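Succinylglutamate desuccinylase/aspartoacylase (Shewanella frigidimarina, PDB 3LWU) binds zinc and is probably a hydrolase of the succinylglutamate desuccinylase/aspartoacylase family, acting on ester bonds. Local coordinates at residues A[150-162]-A[175-187]. Sequence-based numbering, arbitrary orientation.
Sequences YRSMLVETCQARL and AVNLQAMAHQADI
Arg-151 reaches across to the turn that follows helix 170-182 and holds two of its carbonyls. Its CG lies anti to the backbone N (chi1 168°), and a bend at chi3 brings the guanidinium edge to these carbonyls. NE donates to His-183 O at 3.0 Å, in the plane of that carbonyl. NH2 donates to Ala-185 O at 3.3 Å, but from above the carbonyl plane. Asp-186 OD1 lies 3.5 Å from Arg-151 NH2, off the plane of the guanidinium; no N-H is aimed at it, and the salt bridge rests on charge. The other oxygen, OD2, accepts from the backbone N of Ser-55. Shortening Arg-151 to an alanine is likely to leave these two carbonyls without their side-chain donor and Asp-186 without this nearby positive charge.

His-183 meets both Leu-154 and Cys-158 of the facing helix. Leu-154 CB sits over one ring face, 3.8 Å from the centroid and almost on the ring normal. Cys-158 SG lies at the ring edge, 3.7 Å from Gln-179 CG. The extended side chain of Gln-179 donates from NE2 to His-183 NE2 at 3.2 Å, nearly straight at the hydrogen but tilted from the ring plane. Its OE1 takes the backbone N of Phe-125, so both amide ends are used and its rotation is fixed.

Val-155 CG2 touches His-183 CB, and both methyls rest against NE2 of Gln-184. Leu-162 lays CG and CD2 against Val-176 CG1, the two side chains running alongside in opposite senses.

The axes of helix segments 150-160 and 175-182 come within 8.8 Å and run at 166°. This is an antiparallel helical hairpin of the catalytic domain, away from the zinc site, whose second helix leads through a type I turn into strand 187-194.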
loop_
_atom_site.group_PDB
_atom_site.type_symbol
_atom_site.label_atom_id
_atom_site.label_comp_id
_atom_site.label_asym_id
_atom_site.label_seq_id
_atom_site.Cartn_x
_atom_site.Cartn_y
_atom_site.Cartn_z
ATOM N N TYR A 150 1.607 -32.911 29.089
ATOM C CA TYR A 150 1.950 -32.507 27.741
ATOM C C TYR A 150 1.352 -31.159 27.388
ATOM O O TYR A 150 2.005 -30.380 26.742
ATOM C CB TYR A 150 1.475 -33.549 26.732
ATOM C CG TYR A 150 2.175 -33.530 25.392
ATOM C CD1 TYR A 150 3.498 -33.924 25.283
ATOM C CD2 TYR A 150 1.499 -33.199 24.230
ATOM C CE1 TYR A 150 4.163 -33.934 24.049
ATOM C CE2 TYR A 150 2.153 -33.210 22.981
ATOM C CZ TYR A 150 3.481 -33.576 22.913
ATOM O OH TYR A 150 4.136 -33.627 21.723
ATOM N N ARG A 151 0.120 -30.901 27.798
ATOM C CA ARG A 151 -0.530 -29.620 27.551
ATOM C C ARG A 151 0.157 -28.494 28.320
ATOM O O ARG A 151 0.367 -27.407 27.758
ATOM C CB ARG A 151 -2.038 -29.669 27.886
ATOM C CG ARG A 151 -2.741 -28.332 27.941
ATOM C CD ARG A 151 -4.269 -28.502 28.064
ATOM N NE ARG A 151 -4.876 -28.947 26.794
ATOM C CZ ARG A 151 -5.278 -30.198 26.523
ATOM N NH1 ARG A 151 -5.170 -31.159 27.426
ATOM N NH2 ARG A 151 -5.801 -30.493 25.329
ATOM N N SER A 152 0.494 -28.732 29.588
ATOM C CA SER A 152 1.255 -27.722 30.357
ATOM C C SER A 152 2.544 -27.331 29.669
ATOM O O SER A 152 2.909 -26.160 29.695
ATOM C CB SER A 152 1.633 -28.204 31.741
ATOM O OG SER A 152 0.476 -28.653 32.397
HETATM N N MSE A 153 3.230 -28.313 29.086
HETATM C CA MSE A 153 4.495 -28.068 28.413
HETATM C C MSE A 153 4.275 -27.241 27.165
HETATM O O MSE A 153 5.031 -26.294 26.926
HETATM C CB MSE A 153 5.213 -29.369 28.053
HETATM C CG MSE A 153 6.507 -29.140 27.270
HETATM SE SE MSE A 153 6.279 -29.200 25.357
HETATM C CE MSE A 153 5.678 -31.078 25.199
ATOM N N LEU A 154 3.254 -27.591 26.368
ATOM C CA LEU A 154 2.939 -26.817 25.159
ATOM C C LEU A 154 2.595 -25.355 25.506
ATOM O O LEU A 154 3.098 -24.453 24.833
ATOM C CB LEU A 154 1.829 -27.463 24.292
ATOM C CG LEU A 154 2.124 -28.860 23.682
ATOM C CD1 LEU A 154 0.902 -29.493 23.042
ATOM C CD2 LEU A 154 3.273 -28.840 22.668
ATOM N N VAL A 155 1.797 -25.120 26.550
ATOM C CA VAL A 155 1.500 -23.757 26.975
ATOM C C VAL A 155 2.771 -23.007 27.435
ATOM O O VAL A 155 3.063 -21.941 26.945
ATOM C CB VAL A 155 0.370 -23.703 28.033
ATOM C CG1 VAL A 155 0.048 -22.255 28.433
ATOM C CG2 VAL A 155 -0.898 -24.385 27.496
ATOM N N GLU A 156 3.584 -23.595 28.301
ATOM C CA GLU A 156 4.758 -22.885 28.857
ATOM C C GLU A 156 5.828 -22.531 27.829
ATOM O O GLU A 156 6.407 -21.435 27.888
ATOM C CB GLU A 156 5.395 -23.691 30.000
ATOM C CG GLU A 156 4.442 -23.781 31.205
ATOM C CD GLU A 156 4.800 -24.819 32.260
ATOM O OE1 GLU A 156 5.939 -25.383 32.239
ATOM O OE2 GLU A 156 3.913 -25.057 33.126
ATOM N N THR A 157 6.110 -23.465 26.920
ATOM C CA THR A 157 7.170 -23.270 25.932
ATOM C C THR A 157 6.729 -22.221 24.915
ATOM O O THR A 157 7.538 -21.468 24.358
ATOM C CB THR A 157 7.534 -24.578 25.199
ATOM O OG1 THR A 157 6.341 -25.155 24.668
ATOM C CG2 THR A 157 8.247 -25.593 26.144
ATOM N N CYS A 158 5.427 -22.170 24.686
ATOM C CA CYS A 158 4.848 -21.118 23.880
ATOM C C CYS A 158 4.992 -19.732 24.529
ATOM O O CYS A 158 5.448 -18.766 23.896
ATOM C CB CYS A 158 3.378 -21.438 23.694
ATOM S SG CYS A 158 2.839 -21.166 22.137
ATOM N N GLN A 159 4.567 -19.634 25.785
ATOM C CA GLN A 159 4.735 -18.412 26.586
ATOM C C GLN A 159 6.198 -17.967 26.712
ATOM O O GLN A 159 6.481 -16.762 26.715
ATOM C CB GLN A 159 4.127 -18.595 27.976
ATOM C CG GLN A 159 2.603 -18.512 27.962
ATOM C CD GLN A 159 1.934 -19.076 29.214
ATOM O OE1 GLN A 159 2.546 -19.788 30.021
ATOM N NE2 GLN A 159 0.652 -18.770 29.363
ATOM N N ALA A 160 7.115 -18.929 26.780
ATOM C CA ALA A 160 8.541 -18.635 26.873
ATOM C C ALA A 160 9.055 -17.860 25.659
ATOM O O ALA A 160 9.987 -17.088 25.780
ATOM C CB ALA A 160 9.388 -19.963 27.077
ATOM N N ARG A 161 8.452 -18.063 24.487
ATOM C CA ARG A 161 8.871 -17.340 23.284
ATOM C C ARG A 161 8.693 -15.828 23.467
ATOM O O ARG A 161 9.361 -15.032 22.796
ATOM C CB ARG A 161 8.119 -17.815 22.026
ATOM C CG ARG A 161 8.497 -19.203 21.468
ATOM C CD ARG A 161 9.786 -19.213 20.625
ATOM N NE ARG A 161 9.673 -18.372 19.419
ATOM C CZ ARG A 161 10.697 -17.792 18.777
ATOM N NH1 ARG A 161 11.943 -17.934 19.225
ATOM N NH2 ARG A 161 10.469 -17.032 17.683
ATOM N N LEU A 162 7.802 -15.425 24.371
ATOM C CA LEU A 162 7.534 -14.002 24.582
ATOM C C LEU A 162 8.644 -13.220 25.289
ATOM O O LEU A 162 8.587 -11.994 25.344
ATOM C CB LEU A 162 6.221 -13.803 25.344
ATOM C CG LEU A 162 4.935 -14.209 24.634
ATOM C CD1 LEU A 162 3.715 -14.063 25.572
ATOM C CD2 LEU A 162 4.746 -13.360 23.392
ATOM N N ALA A 175 0.952 -14.445 17.103
ATOM C CA ALA A 175 0.659 -15.857 16.879
ATOM C C ALA A 175 0.836 -16.630 18.181
ATOM O O ALA A 175 -0.049 -17.400 18.561
ATOM C CB ALA A 175 1.513 -16.402 15.760
ATOM N N VAL A 176 1.934 -16.367 18.891
ATOM C CA VAL A 176 2.219 -17.005 20.147
ATOM C C VAL A 176 1.129 -16.754 21.214
ATOM O O VAL A 176 0.734 -17.690 21.920
ATOM C CB VAL A 176 3.624 -16.596 20.665
ATOM C CG1 VAL A 176 3.793 -16.926 22.119
ATOM C CG2 VAL A 176 4.672 -17.294 19.849
ATOM N N ASN A 177 0.644 -15.513 21.330
ATOM C CA ASN A 177 -0.385 -15.188 22.312
ATOM C C ASN A 177 -1.677 -15.959 22.013
ATOM O O ASN A 177 -2.352 -16.455 22.913
ATOM C CB ASN A 177 -0.689 -13.679 22.286
ATOM C CG ASN A 177 0.212 -12.885 23.184
ATOM O OD1 ASN A 177 1.051 -12.095 22.724
ATOM N ND2 ASN A 177 0.021 -13.036 24.458
ATOM N N LEU A 178 -2.020 -16.068 20.735
ATOM C CA LEU A 178 -3.208 -16.835 20.352
ATOM C C LEU A 178 -3.022 -18.329 20.614
ATOM O O LEU A 178 -3.941 -19.005 21.064
ATOM C CB LEU A 178 -3.560 -16.607 18.892
ATOM C CG LEU A 178 -3.899 -15.140 18.520
ATOM C CD1 LEU A 178 -4.192 -15.033 17.028
ATOM C CD2 LEU A 178 -5.053 -14.529 19.346
ATOM N N GLN A 179 -1.828 -18.830 20.319
ATOM C CA GLN A 179 -1.523 -20.238 20.365
ATOM C C GLN A 179 -1.529 -20.717 21.821
ATOM O O GLN A 179 -1.978 -21.861 22.115
ATOM C CB GLN A 179 -0.154 -20.475 19.695
ATOM C CG GLN A 179 0.277 -21.930 19.553
ATOM C CD GLN A 179 1.558 -22.123 18.708
ATOM O OE1 GLN A 179 1.934 -21.275 17.889
ATOM N NE2 GLN A 179 2.208 -23.261 18.893
ATOM N N ALA A 180 -1.029 -19.863 22.722
ATOM C CA ALA A 180 -1.000 -20.164 24.165
ATOM C C ALA A 180 -2.401 -20.464 24.667
ATOM O O ALA A 180 -2.587 -21.392 25.445
ATOM C CB ALA A 180 -0.415 -19.014 24.955
HETATM N N MSE A 181 -3.395 -19.700 24.199
HETATM C CA MSE A 181 -4.798 -19.996 24.535
HETATM C C MSE A 181 -5.305 -21.264 23.826
HETATM O O MSE A 181 -5.969 -22.102 24.450
HETATM C CB MSE A 181 -5.699 -18.818 24.200
HETATM C CG MSE A 181 -5.533 -17.632 25.119
HETATM SE SE MSE A 181 -6.769 -16.171 24.613
HETATM C CE MSE A 181 -5.904 -15.698 22.934
ATOM N N ALA A 182 -4.980 -21.420 22.541
ATOM C CA ALA A 182 -5.457 -22.573 21.761
ATOM C C ALA A 182 -4.976 -23.888 22.372
ATOM O O ALA A 182 -5.706 -24.888 22.412
ATOM C CB ALA A 182 -5.006 -22.463 20.288
ATOM N N HIS A 183 -3.750 -23.879 22.887
ATOM C CA HIS A 183 -3.152 -25.078 23.486
ATOM C C HIS A 183 -3.912 -25.588 24.731
ATOM O O HIS A 183 -3.804 -26.751 25.063
ATOM C CB HIS A 183 -1.678 -24.841 23.841
ATOM C CG HIS A 183 -0.725 -25.050 22.703
ATOM N ND1 HIS A 183 -0.814 -26.115 21.834
ATOM C CD2 HIS A 183 0.364 -24.334 22.307
ATOM C CE1 HIS A 183 0.160 -26.034 20.939
ATOM N NE2 HIS A 183 0.902 -24.974 21.215
ATOM N N GLN A 184 -4.649 -24.703 25.401
ATOM C CA GLN A 184 -5.392 -25.041 26.582
ATOM C C GLN A 184 -6.623 -25.853 26.242
ATOM O O GLN A 184 -7.144 -26.501 27.127
ATOM C CB GLN A 184 -5.864 -23.780 27.342
ATOM C CG GLN A 184 -4.769 -22.968 28.078
ATOM C CD GLN A 184 -4.191 -23.703 29.305
ATOM O OE1 GLN A 184 -4.559 -24.855 29.624
ATOM N NE2 GLN A 184 -3.271 -23.033 29.993
ATOM N N ALA A 185 -7.083 -25.812 24.989
ATOM C CA ALA A 185 -8.366 -26.397 24.596
ATOM C C ALA A 185 -8.248 -27.816 23.998
ATOM O O ALA A 185 -7.218 -28.185 23.453
ATOM C CB ALA A 185 -9.069 -25.498 23.635
ATOM N N ASP A 186 -9.324 -28.587 24.073
ATOM C CA ASP A 186 -9.365 -29.924 23.455
ATOM C C ASP A 186 -9.732 -29.857 21.973
ATOM O O ASP A 186 -9.451 -30.788 21.191
ATOM C CB ASP A 186 -10.397 -30.796 24.175
ATOM C CG ASP A 186 -10.019 -31.063 25.617
ATOM O OD1 ASP A 186 -9.009 -31.764 25.831
ATOM O OD2 ASP A 186 -10.711 -30.571 26.541
ATOM N N ILE A 187 -10.400 -28.772 21.612
ATOM C CA ILE A 187 -10.948 -28.558 20.293
ATOM C C ILE A 187 -10.628 -27.135 19.915
ATOM O O ILE A 187 -10.916 -26.214 20.686
ATOM C CB ILE A 187 -12.488 -28.714 20.289
ATOM C CG1 ILE A 187 -12.873 -30.166 20.594
ATOM C CG2 ILE A 187 -13.062 -28.301 18.927
ATOM C CD1 ILE A 187 -14.298 -30.324 21.216
#